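Local coordinates for YfdX protein (Salmonella enterica I, PDB 6A02) that is of unknown molecular function but is linked to the antibiotic stress response and virulence of Salmonella Typhi, at residues 30-33 with 34-38; 40-43 with 44-47; 105-109 with 110-114; 133-136 with 137-140; 154-157 with 158-162. All coordinates share one frame; numbering follows the deposited sequence. Where two conformers were deposited one is given.

In the fold
All five are local contacts, made in series along the chain, so none nests in or crosses another. Interaction 1 ends helix 19-36, and interaction 2 starts helix 40-54 just after it. The two touch, and S31 OG probably bonds to A43 O. Interaction 3 turns the chain from helix 94-109 into helix 113-122. It lies on the opposite side of the chain's centre, about 44 Å between centres from both interactions 1 and 2. Interaction 4 joins strand 125-135 of the antiparallel sheet to helix 136-151. Interaction 5 opens helix 155-167 and packs against both interactions 1 and 2. Interactions 1, 2, 3 and 5 all touch the second subunit.

Interaction 1 (30-33 with 34-38); sequences MSRF and ELFNG
In the last turns of helix 19-36, E34 N bonds to M30 O at 3.0 Å and L35 N to S31 O at 3.2 Å, and N37 N closes on F33 O at 3.0 Å as the helix ends. G38 has positive phi and is the C-prime residue of a Schellman motif. Its N makes a weak bond to L35 O.

F33 and N37 both have CG anti to the backbone N, with chi1 of 175° for F33. This swings the F33 ring along the helix, and CE2 comes 3.6 Å from N37 ND2. ND2 approaches the ring obliquely, and the ring and amide planes are 40° apart. N37 ND2 also donates an almost straight bond to E34 OE1, 3.1 Å long. The bent E34 chain presents the syn side of this oxygen. On another side of the helix, the F36 ring edge comes close to R32 O, with CD2 at 3.3 Å. F36 CE2 lies over one face of the R32 guanidinium, off its centre.

The second subunit takes the outer polar ends. R32 NH1 bonds to its I85 O, and N37 OD1 to its K113 NZ. The N37 amide is thus gripped at both ends, by a carboxylate within the helix and an ammonium across the interface. This would fix its rotation, and the K113 charge may polarise it further.

Interaction 2 (40-43 with 44-47); sequences TQKA and EQLA
T40 O, Q41 O, K42 O and A43 O accept from E44 N, Q45 N, L46 N and A47 N in turn. These are the regular i to i+4 bonds of the first turns of helix 40-54, all 2.9 to 3.0 Å long.

The tight side is small and apolar. A43 and A47 present only methyl groups, which lets helix 19-36 come near: A43 packs on L35 and A47 on S31. L46 also faces that helix, touching M30 and S31. Its CD1 lies 4.1 Å from CG of K42, which has CG anti to its backbone N (chi1 -170°). Beyond this touch the K42 chain runs on extended. Its NZ bonds to N9 OD1 of the second subunit and makes a long, weak ion pair with E34 OE2.

The loose side carries Q41 and Q45, both exposed. Q45 runs extended, its CG 3.4 Å from Q41 O, and its OE1 lies near the CA of K42. E44 borders this side, and its extended chain passes T40 O with CG at 3.3 Å. One water joins the ends of the turn: it lies 2.9 Å from T40 OG1 and donates a weak bond of 2.9 Å to E44 OE2.

Interaction 3 (105-109 with 110-114); sequences NQKMK and EGDKK
Different torsions bring Q106 and E110 together. Q106 has CG opposite its backbone N and then bends at chi2 (68°), whereas E110 has CG beside its N and runs extended. The Q106 amide thereby reaches the E110 carboxylate, and NE2 donates to OE2. The bond is straight, in the amide plane, and meets the anti side of the oxygen, somewhat out of the carboxylate plane. The modelled 2.5 Å is short for an amide to a carboxylate, so its exact length is doubtful. The two planes stand 75° apart.

K107 lies side by side with both E110 and D112, pointing the same way. Its CD is 3.8 Å from E110 OE1 and also 3.8 Å from D112 OD2. NZ makes a long salt bridge with E110 OE1, 3.9 Å. The D112 carboxylate is near but beyond a salt bridge. Its OD1 instead takes G115 N and caps helix 113-122.

The backbone ends helix 94-109 in a Schellman motif. G111 has positive phi. D112 N bonds to K107 O at 3.0 Å, and G111 N bonds to M108 O at the same length.

The contact is at the surface. The E110 carboxylate has a neutral amide on one oxygen and, on the other, the ammonium of a long salt bridge. K107, placed between two acids, would probably favour their ionised forms without binding either closely.

Interaction 4 (133-136 with 137-140); sequences LIPL and QQTR
The junction where strand 125-135 of the antiparallel sheet becomes helix 136-151 is closed by P135 and T139. P135 is the N-cap residue, and its carbonyl oxygen takes two bonds from T139. T139 OG1 donates at 2.7 Å and T139 N at 2.9 Å, and they arrive from opposite faces of the carbonyl plane. With OG1 beside its own backbone N (chi1 -54°), the threonine can turn its hydroxyl back to the same oxygen. The proline ring lies nearby, with CD 3.8 Å from T139 OG1. Its CG packs against Q138 OE1, at 3.7 Å. I134 reaches T139 OG1 with CD1.

One residue further along, R140 N bonds to L136 O at 2.9 Å. The R140 chain runs extended back along the helix, and L136 covers a face of its guanidinium. L136 CG stands 3.7 Å above the plane, over its centre. Q137 OE1 lies at the guanidinium edge and in its plane, and accepts from NH1 at 3.1 Å. This bond and one from R140 NE to L54 O hold the group flat against the leucine, and W61 adds a cation-pi contact.

Both carboxylate oxygens of D76 accept from the first turn, OD1 from Q137 N and OD2 from Q138 N. Backbone bonds pair I134 with I79 of strand 77-89 and L133 with V170 of strand 170-175, while T139 packs on M25 and I28 of helix 19-36 and Q138 reaches S126 of the third subunit.

Interaction 5 (154-157 with 158-162); sequences KYYQ and AGLLL
Backbone bonds join Y155 to G159 and Y156 to L160: G159 N donates to Y155 O at 2.9 Å and L160 N to Y156 O at 3.0 Å. A158 N bonds to K154 O, also at 3.0 Å, and the A158 CB lies 3.4 Å from Y155 O. The fourth bond, L161 N to Q157 O, is longer at 3.3 Å.

The apolar contact is that of Y156 with L160. With CG anti to the backbone N (chi1 -168°), the Y156 ring reaches along the helix to the next turn. CE2 meets L160 CD2 at 4.0 Å and L160 CG at 4.1 Å. The methyl comes at a slant, neither over the face nor at the edge.

These are the first turns of helix 155-167, with K154 at the N-cap position. L161 and A158 touch helix 136-151, which precedes it in the chain, while Y155 touches helices 19-36 and 40-54.

Polar ends are taken up by the second subunit: its N105 OD1 accepts from Y156 N, and its E89 OE2 bonds to Y156 OH. The Q157 chain bends at chi2 (93°), and its OE1 accepts from ND2 of the same N105, while K154 NZ makes a salt bridge with E152 of its own chain.

Interaction 1 (30-33 with 34-38)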
loop_
_atom_site.group_PDB
_atom_site.type_symbol
_atom_site.label_atom_id
_atom_site.label_comp_id
_atom_site.label_asym_id
_atom_site.label_seq_id
_atom_site.Cartn_x
_atom_site.Cartn_y
_atom_site.Cartn_z
ATOM N N MET A 30 -14.135 0.720 9.993
ATOM C CA MET A 30 -14.347 1.031 11.405
ATOM C C MET A 30 -15.184 -0.051 12.070
ATOM O O MET A 30 -14.919 -0.446 13.214
ATOM C CB MET A 30 -15.017 2.399 11.550
ATOM C CG MET A 30 -14.148 3.577 11.100
ATOM S SD MET A 30 -14.861 5.187 11.505
ATOM C CE MET A 30 -15.337 4.792 13.190
ATOM N N SER A 31 -16.185 -0.563 11.351
ATOM C CA SER A 31 -17.010 -1.637 11.887
ATOM C C SER A 31 -16.158 -2.846 12.234
ATOM O O SER A 31 -16.280 -3.416 13.326
ATOM C CB SER A 31 -18.086 -2.009 10.866
ATOM O OG SER A 31 -18.873 -3.107 11.307
ATOM N N ARG A 32 -15.275 -3.254 11.319
ATOM C CA ARG A 32 -14.444 -4.422 11.593
ATOM C C ARG A 32 -13.577 -4.199 12.822
ATOM O O ARG A 32 -13.445 -5.086 13.670
ATOM C CB ARG A 32 -13.577 -4.763 10.382
ATOM C CG ARG A 32 -12.667 -5.949 10.626
ATOM C CD ARG A 32 -12.081 -6.457 9.317
ATOM N NE ARG A 32 -11.152 -7.560 9.513
ATOM C CZ ARG A 32 -9.847 -7.396 9.702
ATOM N NH1 ARG A 32 -9.331 -6.176 9.731
ATOM N NH2 ARG A 32 -9.064 -8.448 9.871
ATOM N N PHE A 33 -12.976 -3.014 12.938
ATOM C CA PHE A 33 -12.142 -2.747 14.101
ATOM C C PHE A 33 -12.943 -2.871 15.389
ATOM O O PHE A 33 -12.459 -3.439 16.383
ATOM C CB PHE A 33 -11.524 -1.353 14.012
ATOM C CG PHE A 33 -10.747 -0.978 15.248
ATOM C CD1 PHE A 33 -9.478 -1.486 15.465
ATOM C CD2 PHE A 33 -11.316 -0.172 16.218
ATOM C CE1 PHE A 33 -8.766 -1.164 16.629
ATOM C CE2 PHE A 33 -10.606 0.151 17.377
ATOM C CZ PHE A 33 -9.335 -0.348 17.577
ATOM N N GLU A 34 -14.172 -2.346 15.393
ATOM C CA GLU A 34 -14.959 -2.355 16.625
ATOM C C GLU A 34 -15.333 -3.769 17.068
ATOM O O GLU A 34 -15.559 -3.991 18.261
ATOM C CB GLU A 34 -16.172 -1.437 16.498
ATOM C CG GLU A 34 -15.823 0.035 16.315
ATOM C CD GLU A 34 -15.092 0.650 17.497
ATOM O OE1 GLU A 34 -14.916 -0.022 18.536
ATOM O OE2 GLU A 34 -14.689 1.828 17.382
ATOM N N LEU A 35 -15.400 -4.733 16.144
ATOM C CA LEU A 35 -15.603 -6.124 16.550
ATOM C C LEU A 35 -14.485 -6.589 17.474
ATOM O O LEU A 35 -14.738 -7.151 18.549
ATOM C CB LEU A 35 -15.682 -7.031 15.324
ATOM C CG LEU A 35 -16.855 -6.805 14.377
ATOM C CD1 LEU A 35 -16.689 -7.634 13.109
ATOM C CD2 LEU A 35 -18.178 -7.116 15.075
ATOM N N PHE A 36 -13.234 -6.358 17.068
ATOM C CA PHE A 36 -12.089 -6.745 17.884
ATOM C C PHE A 36 -11.944 -5.870 19.118
ATOM O O PHE A 36 -11.323 -6.288 20.100
ATOM C CB PHE A 36 -10.813 -6.690 17.041
ATOM C CG PHE A 36 -10.785 -7.703 15.935
ATOM C CD1 PHE A 36 -10.264 -8.967 16.164
ATOM C CD2 PHE A 36 -11.289 -7.407 14.674
ATOM C CE1 PHE A 36 -10.242 -9.917 15.155
ATOM C CE2 PHE A 36 -11.260 -8.353 13.652
ATOM C CZ PHE A 36 -10.737 -9.612 13.900
ATOM N N ASN A 37 -12.487 -4.659 19.081
ATOM C CA ASN A 37 -12.409 -3.702 20.176
ATOM C C ASN A 37 -13.481 -3.945 21.236
ATOM O O ASN A 37 -13.653 -3.106 22.129
ATOM C CB ASN A 37 -12.524 -2.285 19.599
ATOM C CG ASN A 37 -11.957 -1.220 20.519
ATOM O OD1 ASN A 37 -11.047 -1.478 21.308
ATOM N ND2 ASN A 37 -12.489 -0.000 20.409
ATOM N N GLY A 38 -14.209 -5.057 21.142
ATOM C CA GLY A 38 -15.232 -5.360 22.126
ATOM C C GLY A 38 -16.435 -4.448 22.086
ATOM O O GLY A 38 -17.124 -4.301 23.102
#

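Interaction 2 (40-43 with 44-47)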
loop_
_atom_site.group_PDB
_atom_site.type_symbol
_atom_site.label_atom_id
_atom_site.label_comp_id
_atom_site.label_asym_id
_atom_site.label_seq_id
_atom_site.Cartn_x
_atom_site.Cartn_y
_atom_site.Cartn_z
ATOM N N THR A 40 -19.284 -4.626 19.782
ATOM C CA THR A 40 -20.012 -5.229 18.664
ATOM C C THR A 40 -21.261 -4.438 18.298
ATOM O O THR A 40 -21.664 -4.430 17.131
ATOM C CB THR A 40 -20.373 -6.693 18.942
ATOM O OG1 THR A 40 -21.227 -6.759 20.095
ATOM C CG2 THR A 40 -19.125 -7.550 19.144
ATOM N N GLN A 41 -21.900 -3.778 19.268
ATOM C CA GLN A 41 -23.073 -2.984 18.926
ATOM C C GLN A 41 -22.683 -1.749 18.119
ATOM O O GLN A 41 -23.387 -1.365 17.177
ATOM C CB GLN A 41 -23.896 -2.689 20.186
ATOM C CG GLN A 41 -24.403 -4.004 20.795
ATOM C CD GLN A 41 -24.993 -3.877 22.184
ATOM O OE1 GLN A 41 -24.317 -4.123 23.186
ATOM N NE2 GLN A 41 -26.270 -3.525 22.251
ATOM N N LYS A 42 -21.522 -1.158 18.423
ATOM C CA LYS A 42 -21.005 -0.091 17.574
ATOM C C LYS A 42 -20.672 -0.610 16.179
ATOM O O LYS A 42 -20.956 0.056 15.177
ATOM C CB LYS A 42 -19.781 0.548 18.221
ATOM C CG LYS A 42 -19.330 1.818 17.527
ATOM C CD LYS A 42 -18.232 2.491 18.338
ATOM C CE LYS A 42 -17.950 3.900 17.850
ATOM N NZ LYS A 42 -16.976 4.585 18.751
ATOM N N ALA A 43 -20.107 -1.812 16.093
ATOM C CA ALA A 43 -19.818 -2.389 14.785
ATOM C C ALA A 43 -21.090 -2.561 13.965
ATOM O O ALA A 43 -21.105 -2.296 12.759
ATOM C CB ALA A 43 -19.115 -3.729 14.945
ATOM N N GLU A 44 -22.176 -2.997 14.606
ATOM C CA GLU A 44 -23.436 -3.134 13.884
ATOM C C GLU A 44 -23.956 -1.788 13.408
ATOM O O GLU A 44 -24.465 -1.683 12.286
ATOM C CB GLU A 44 -24.471 -3.841 14.760
ATOM C CG GLU A 44 -24.102 -5.279 15.059
ATOM C CD GLU A 44 -25.105 -5.988 15.933
ATOM O OE1 GLU A 44 -26.110 -5.346 16.299
ATOM O OE2 GLU A 44 -24.869 -7.179 16.256
ATOM N N GLN A 45 -23.830 -0.748 14.242
ATOM C CA GLN A 45 -24.273 0.585 13.842
ATOM C C GLN A 45 -23.506 1.069 12.620
ATOM O O GLN A 45 -24.092 1.634 11.690
ATOM C CB GLN A 45 -24.087 1.575 14.994
ATOM C CG GLN A 45 -25.039 1.382 16.175
ATOM C CD GLN A 45 -24.805 2.397 17.288
ATOM O OE1 GLN A 45 -23.674 2.814 17.543
ATOM N NE2 GLN A 45 -25.885 2.815 17.941
ATOM N N LEU A 46 -22.192 0.837 12.600
ATOM C CA LEU A 46 -21.368 1.302 11.489
ATOM C C LEU A 46 -21.664 0.517 10.217
ATOM O O LEU A 46 -21.750 1.097 9.127
ATOM C CB LEU A 46 -19.891 1.181 11.874
ATOM C CG LEU A 46 -19.434 2.189 12.927
ATOM C CD1 LEU A 46 -18.177 1.706 13.620
ATOM C CD2 LEU A 46 -19.202 3.551 12.300
ATOM N N ALA A 47 -21.847 -0.797 10.336
ATOM C CA ALA A 47 -22.197 -1.602 9.171
ATOM C C ALA A 47 -23.587 -1.247 8.659
ATOM O O ALA A 47 -23.821 -1.240 7.445
ATOM C CB ALA A 47 -22.091 -3.094 9.498
HETATM O O HOH W 1 -23.897 -6.760 19.000
#

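Interaction 3 (105-109 with 110-114)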
loop_
_atom_site.group_PDB
_atom_site.type_symbol
_atom_site.label_atom_id
_atom_site.label_comp_id
_atom_site.label_asym_id
_atom_site.label_seq_id
_atom_site.Cartn_x
_atom_site.Cartn_y
_atom_site.Cartn_z
ATOM N N ASN A 105 0.833 26.427 -13.665
ATOM C CA ASN A 105 0.022 27.054 -12.624
ATOM C C ASN A 105 -1.052 27.960 -13.218
ATOM O O ASN A 105 -2.171 28.036 -12.695
ATOM C CB ASN A 105 0.926 27.811 -11.655
ATOM C CG ASN A 105 1.645 26.882 -10.699
ATOM O OD1 ASN A 105 1.153 25.789 -10.413
ATOM N ND2 ASN A 105 2.795 27.310 -10.192
ATOM N N GLN A 106 -0.740 28.636 -14.327
ATOM C CA GLN A 106 -1.731 29.491 -14.975
ATOM C C GLN A 106 -2.906 28.682 -15.511
ATOM O O GLN A 106 -4.067 29.087 -15.373
ATOM C CB GLN A 106 -1.066 30.295 -16.094
ATOM C CG GLN A 106 -2.025 31.145 -16.910
ATOM C CD GLN A 106 -2.605 32.299 -16.115
ATOM O OE1 GLN A 106 -1.980 32.800 -15.176
ATOM N NE2 GLN A 106 -3.806 32.729 -16.489
ATOM N N LYS A 107 -2.629 27.525 -16.118
ATOM C CA LYS A 107 -3.706 26.695 -16.645
ATOM C C LYS A 107 -4.594 26.149 -15.530
ATOM O O LYS A 107 -5.817 26.058 -15.694
ATOM C CB LYS A 107 -3.121 25.559 -17.480
ATOM C CG LYS A 107 -2.288 26.049 -18.646
ATOM C CD LYS A 107 -3.114 26.933 -19.572
ATOM C CE LYS A 107 -2.291 27.392 -20.762
ATOM N NZ LYS A 107 -3.072 28.313 -21.635
ATOM N N MET A 108 -4.003 25.764 -14.394
ATOM C CA MET A 108 -4.830 25.330 -13.270
ATOM C C MET A 108 -5.718 26.460 -12.772
ATOM O O MET A 108 -6.914 26.257 -12.526
ATOM C CB MET A 108 -3.958 24.784 -12.140
ATOM C CG MET A 108 -3.485 23.375 -12.405
ATOM S SD MET A 108 -2.500 22.674 -11.068
ATOM C CE MET A 108 -0.912 23.389 -11.460
ATOM N N LYS A 109 -5.149 27.660 -12.628
ATOM C CA LYS A 109 -5.944 28.836 -12.284
ATOM C C LYS A 109 -7.119 29.013 -13.240
ATOM O O LYS A 109 -8.231 29.348 -12.816
ATOM C CB LYS A 109 -5.053 30.081 -12.299
ATOM C CG LYS A 109 -5.822 31.393 -12.113
ATOM C CD LYS A 109 -5.098 32.595 -12.712
ATOM C CE LYS A 109 -3.831 32.946 -11.956
ATOM N NZ LYS A 109 -3.506 34.398 -12.123
ATOM N N GLU A 110 -6.894 28.773 -14.536
ATOM C CA GLU A 110 -7.930 28.949 -15.545
ATOM C C GLU A 110 -8.921 27.796 -15.606
ATOM O O GLU A 110 -9.903 27.888 -16.349
ATOM C CB GLU A 110 -7.287 29.166 -16.921
ATOM C CG GLU A 110 -6.449 30.438 -17.005
ATOM C CD GLU A 110 -5.633 30.539 -18.283
ATOM O OE1 GLU A 110 -5.699 29.619 -19.128
ATOM O OE2 GLU A 110 -4.915 31.549 -18.439
ATOM N N GLY A 111 -8.706 26.718 -14.853
ATOM C CA GLY A 111 -9.616 25.593 -14.947
ATOM C C GLY A 111 -9.439 24.751 -16.189
ATOM O O GLY A 111 -10.324 23.960 -16.530
ATOM N N ASP A 112 -8.300 24.887 -16.861
ATOM C CA ASP A 112 -8.045 24.268 -18.160
ATOM C C ASP A 112 -7.290 22.967 -17.910
ATOM O O ASP A 112 -6.059 22.944 -17.878
ATOM C CB ASP A 112 -7.209 25.231 -18.995
ATOM C CG ASP A 112 -6.929 24.721 -20.393
ATOM O OD1 ASP A 112 -7.341 23.593 -20.739
ATOM O OD2 ASP A 112 -6.272 25.467 -21.151
ATOM N N LYS A 113 -8.036 21.868 -17.760
ATOM C CA LYS A 113 -7.405 20.594 -17.424
ATOM C C LYS A 113 -6.448 20.148 -18.520
ATOM O O LYS A 113 -5.307 19.765 -18.244
ATOM C CB LYS A 113 -8.458 19.511 -17.185
ATOM C CG LYS A 113 -9.431 19.786 -16.066
ATOM C CD LYS A 113 -10.261 18.540 -15.785
ATOM C CE LYS A 113 -11.650 18.882 -15.265
ATOM N NZ LYS A 113 -12.405 17.664 -14.817
ATOM N N LYS A 114 -6.905 20.180 -19.775
ATOM C CA LYS A 114 -6.050 19.764 -20.883
ATOM C C LYS A 114 -4.805 20.637 -20.980
ATOM O O LYS A 114 -3.694 20.129 -21.175
ATOM C CB LYS A 114 -6.847 19.785 -22.189
ATOM C CG LYS A 114 -6.010 19.588 -23.445
ATOM C CD LYS A 114 -5.704 18.124 -23.703
ATOM C CE LYS A 114 -4.920 17.951 -24.998
ATOM N NZ LYS A 114 -5.743 18.284 -26.199
#

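Interaction 4 (133-136 with 137-140)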
loop_
_atom_site.group_PDB
_atom_site.type_symbol
_atom_site.label_atom_id
_atom_site.label_comp_id
_atom_site.label_asym_id
_atom_site.label_seq_id
_atom_site.Cartn_x
_atom_site.Cartn_y
_atom_site.Cartn_z
ATOM N N LEU A 133 -11.919 1.900 -7.038
ATOM C CA LEU A 133 -13.180 1.301 -7.457
ATOM C C LEU A 133 -13.580 0.192 -6.500
ATOM O O LEU A 133 -12.723 -0.503 -5.941
ATOM C CB LEU A 133 -13.068 0.676 -8.862
ATOM C CG LEU A 133 -12.305 1.451 -9.947
ATOM C CD1 LEU A 133 -12.150 0.619 -11.211
ATOM C CD2 LEU A 133 -13.008 2.756 -10.271
ATOM N N ILE A 134 -14.889 -0.004 -6.349
ATOM C CA ILE A 134 -15.406 -1.197 -5.673
ATOM C C ILE A 134 -16.465 -1.869 -6.533
ATOM O O ILE A 134 -17.173 -1.198 -7.300
ATOM C CB ILE A 134 -15.990 -0.897 -4.283
ATOM C CG1 ILE A 134 -17.144 0.101 -4.382
ATOM C CG2 ILE A 134 -14.886 -0.446 -3.309
ATOM C CD1 ILE A 134 -17.967 0.179 -3.121
ATOM N N PRO A 135 -16.622 -3.189 -6.419
ATOM C CA PRO A 135 -17.738 -3.877 -7.084
ATOM C C PRO A 135 -18.996 -3.659 -6.256
ATOM O O PRO A 135 -19.053 -4.039 -5.087
ATOM C CB PRO A 135 -17.302 -5.344 -7.064
ATOM C CG PRO A 135 -16.444 -5.451 -5.811
ATOM C CD PRO A 135 -15.743 -4.116 -5.676
ATOM N N LEU A 136 -20.011 -3.045 -6.861
ATOM C CA LEU A 136 -21.114 -2.517 -6.063
ATOM C C LEU A 136 -21.940 -3.626 -5.422
ATOM O O LEU A 136 -22.175 -3.617 -4.204
ATOM C CB LEU A 136 -21.991 -1.601 -6.910
ATOM C CG LEU A 136 -23.218 -1.005 -6.212
ATOM C CD1 LEU A 136 -22.864 -0.281 -4.914
ATOM C CD2 LEU A 136 -23.942 -0.068 -7.178
ATOM N N GLN A 137 -22.410 -4.584 -6.221
ATOM C CA GLN A 137 -23.305 -5.583 -5.651
ATOM C C GLN A 137 -22.551 -6.535 -4.738
ATOM O O GLN A 137 -23.074 -6.939 -3.694
ATOM C CB GLN A 137 -24.064 -6.334 -6.743
ATOM C CG GLN A 137 -25.292 -7.071 -6.214
ATOM C CD GLN A 137 -26.258 -6.156 -5.463
ATOM O OE1 GLN A 137 -26.570 -5.047 -5.914
ATOM N NE2 GLN A 137 -26.728 -6.616 -4.303
ATOM N N GLN A 138 -21.318 -6.890 -5.101
ATOM C CA GLN A 138 -20.514 -7.751 -4.239
ATOM C C GLN A 138 -20.239 -7.085 -2.892
ATOM O O GLN A 138 -20.275 -7.742 -1.843
ATOM C CB GLN A 138 -19.229 -8.148 -4.967
ATOM C CG GLN A 138 -18.327 -9.105 -4.205
ATOM C CD GLN A 138 -17.187 -9.654 -5.068
ATOM O OE1 GLN A 138 -16.816 -9.074 -6.099
ATOM N NE2 GLN A 138 -16.618 -10.777 -4.638
ATOM N N THR A 139 -19.987 -5.774 -2.895
ATOM C CA THR A 139 -19.801 -5.068 -1.630
ATOM C C THR A 139 -21.096 -4.996 -0.839
ATOM O O THR A 139 -21.094 -5.212 0.378
ATOM C CB THR A 139 -19.223 -3.670 -1.866
ATOM O OG1 THR A 139 -18.024 -3.786 -2.638
ATOM C CG2 THR A 139 -18.873 -2.984 -0.542
ATOM N N ARG A 140 -22.215 -4.696 -1.509
ATOM C CA ARG A 140 -23.509 -4.703 -0.829
ATOM C C ARG A 140 -23.752 -6.035 -0.133
ATOM O O ARG A 140 -24.169 -6.076 1.030
ATOM C CB ARG A 140 -24.634 -4.435 -1.829
ATOM C CG ARG A 140 -24.775 -2.992 -2.225
ATOM C CD ARG A 140 -25.714 -2.877 -3.411
ATOM N NE ARG A 140 -26.050 -1.491 -3.711
ATOM C CZ ARG A 140 -26.687 -1.110 -4.811
ATOM N NH1 ARG A 140 -27.045 -2.019 -5.711
ATOM N NH2 ARG A 140 -26.971 0.175 -5.009
#

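Interaction 5 (154-157 with 158-162)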
loop_
_atom_site.group_PDB
_atom_site.type_symbol
_atom_site.label_atom_id
_atom_site.label_comp_id
_atom_site.label_asym_id
_atom_site.label_seq_id
_atom_site.Cartn_x
_atom_site.Cartn_y
_atom_site.Cartn_z
ATOM N N LYS A 154 -22.081 -14.235 15.170
ATOM C CA LYS A 154 -20.891 -14.777 14.490
ATOM C C LYS A 154 -19.966 -13.631 14.069
ATOM O O LYS A 154 -19.792 -13.320 12.885
ATOM C CB LYS A 154 -21.308 -15.640 13.306
ATOM C CG LYS A 154 -22.055 -16.910 13.704
ATOM C CD LYS A 154 -22.461 -17.725 12.487
ATOM C CE LYS A 154 -23.252 -18.960 12.896
ATOM N NZ LYS A 154 -24.266 -19.297 11.866
ATOM N N TYR A 155 -19.361 -13.012 15.085
ATOM C CA TYR A 155 -18.657 -11.749 14.890
ATOM C C TYR A 155 -17.375 -11.929 14.092
ATOM O O TYR A 155 -17.098 -11.135 13.188
ATOM C CB TYR A 155 -18.383 -11.083 16.234
ATOM C CG TYR A 155 -19.643 -10.805 17.012
ATOM C CD1 TYR A 155 -20.577 -9.892 16.548
ATOM C CD2 TYR A 155 -19.907 -11.471 18.201
ATOM C CE1 TYR A 155 -21.741 -9.636 17.265
ATOM C CE2 TYR A 155 -21.062 -11.228 18.913
ATOM C CZ TYR A 155 -21.971 -10.313 18.437
ATOM O OH TYR A 155 -23.134 -10.056 19.140
ATOM N N TYR A 156 -16.575 -12.949 14.414
ATOM C CA TYR A 156 -15.352 -13.176 13.649
ATOM C C TYR A 156 -15.662 -13.389 12.173
ATOM O O TYR A 156 -14.974 -12.849 11.291
ATOM C CB TYR A 156 -14.595 -14.385 14.199
ATOM C CG TYR A 156 -13.202 -14.474 13.626
ATOM C CD1 TYR A 156 -12.176 -13.689 14.141
ATOM C CD2 TYR A 156 -12.911 -15.329 12.572
ATOM C CE1 TYR A 156 -10.892 -13.749 13.616
ATOM C CE2 TYR A 156 -11.625 -15.393 12.037
ATOM C CZ TYR A 156 -10.630 -14.600 12.567
ATOM O OH TYR A 156 -9.350 -14.653 12.058
ATOM N N GLN A 157 -16.703 -14.170 11.885
ATOM C CA GLN A 157 -17.078 -14.427 10.503
ATOM C C GLN A 157 -17.551 -13.152 9.816
ATOM O O GLN A 157 -17.270 -12.936 8.631
ATOM C CB GLN A 157 -18.172 -15.499 10.454
ATOM C CG GLN A 157 -17.740 -16.859 11.018
ATOM C CD GLN A 157 -18.066 -17.044 12.492
ATOM O OE1 GLN A 157 -17.910 -16.139 13.307
ATOM N NE2 GLN A 157 -18.517 -18.252 12.840
ATOM N N ALA A 158 -18.274 -12.294 10.541
ATOM C CA ALA A 158 -18.621 -10.988 9.990
ATOM C C ALA A 158 -17.370 -10.181 9.655
ATOM O O ALA A 158 -17.303 -9.535 8.599
ATOM C CB ALA A 158 -19.497 -10.213 10.978
ATOM N N GLY A 159 -16.373 -10.209 10.545
ATOM C CA GLY A 159 -15.139 -9.487 10.292
ATOM C C GLY A 159 -14.446 -9.949 9.030
ATOM O O GLY A 159 -13.883 -9.136 8.285
ATOM N N LEU A 160 -14.483 -11.255 8.761
ATOM C CA LEU A 160 -13.904 -11.778 7.526
ATOM C C LEU A 160 -14.580 -11.189 6.297
ATOM O O LEU A 160 -13.911 -10.862 5.305
ATOM C CB LEU A 160 -14.027 -13.296 7.503
ATOM C CG LEU A 160 -13.227 -14.106 8.508
ATOM C CD1 LEU A 160 -13.615 -15.575 8.361
ATOM C CD2 LEU A 160 -11.726 -13.929 8.307
ATOM N N LEU A 161 -15.909 -11.051 6.329
ATOM C CA LEU A 161 -16.617 -10.484 5.182
ATOM C C LEU A 161 -16.340 -8.994 5.034
ATOM O O LEU A 161 -16.233 -8.484 3.910
ATOM C CB LEU A 161 -18.115 -10.709 5.329
ATOM C CG LEU A 161 -18.662 -12.010 4.787
ATOM C CD1 LEU A 161 -20.146 -12.007 4.997
ATOM C CD2 LEU A 161 -18.337 -12.137 3.310
ATOM N N LEU A 162 -16.252 -8.268 6.149
ATOM C CA LEU A 162 -15.881 -6.857 6.068
ATOM C C LEU A 162 -14.482 -6.689 5.482
ATOM O O LEU A 162 -14.246 -5.793 4.659
ATOM C CB LEU A 162 -15.984 -6.210 7.449
ATOM C CG LEU A 162 -17.391 -6.204 8.055
ATOM C CD1 LEU A 162 -17.303 -5.648 9.457
ATOM C CD2 LEU A 162 -18.348 -5.381 7.212
#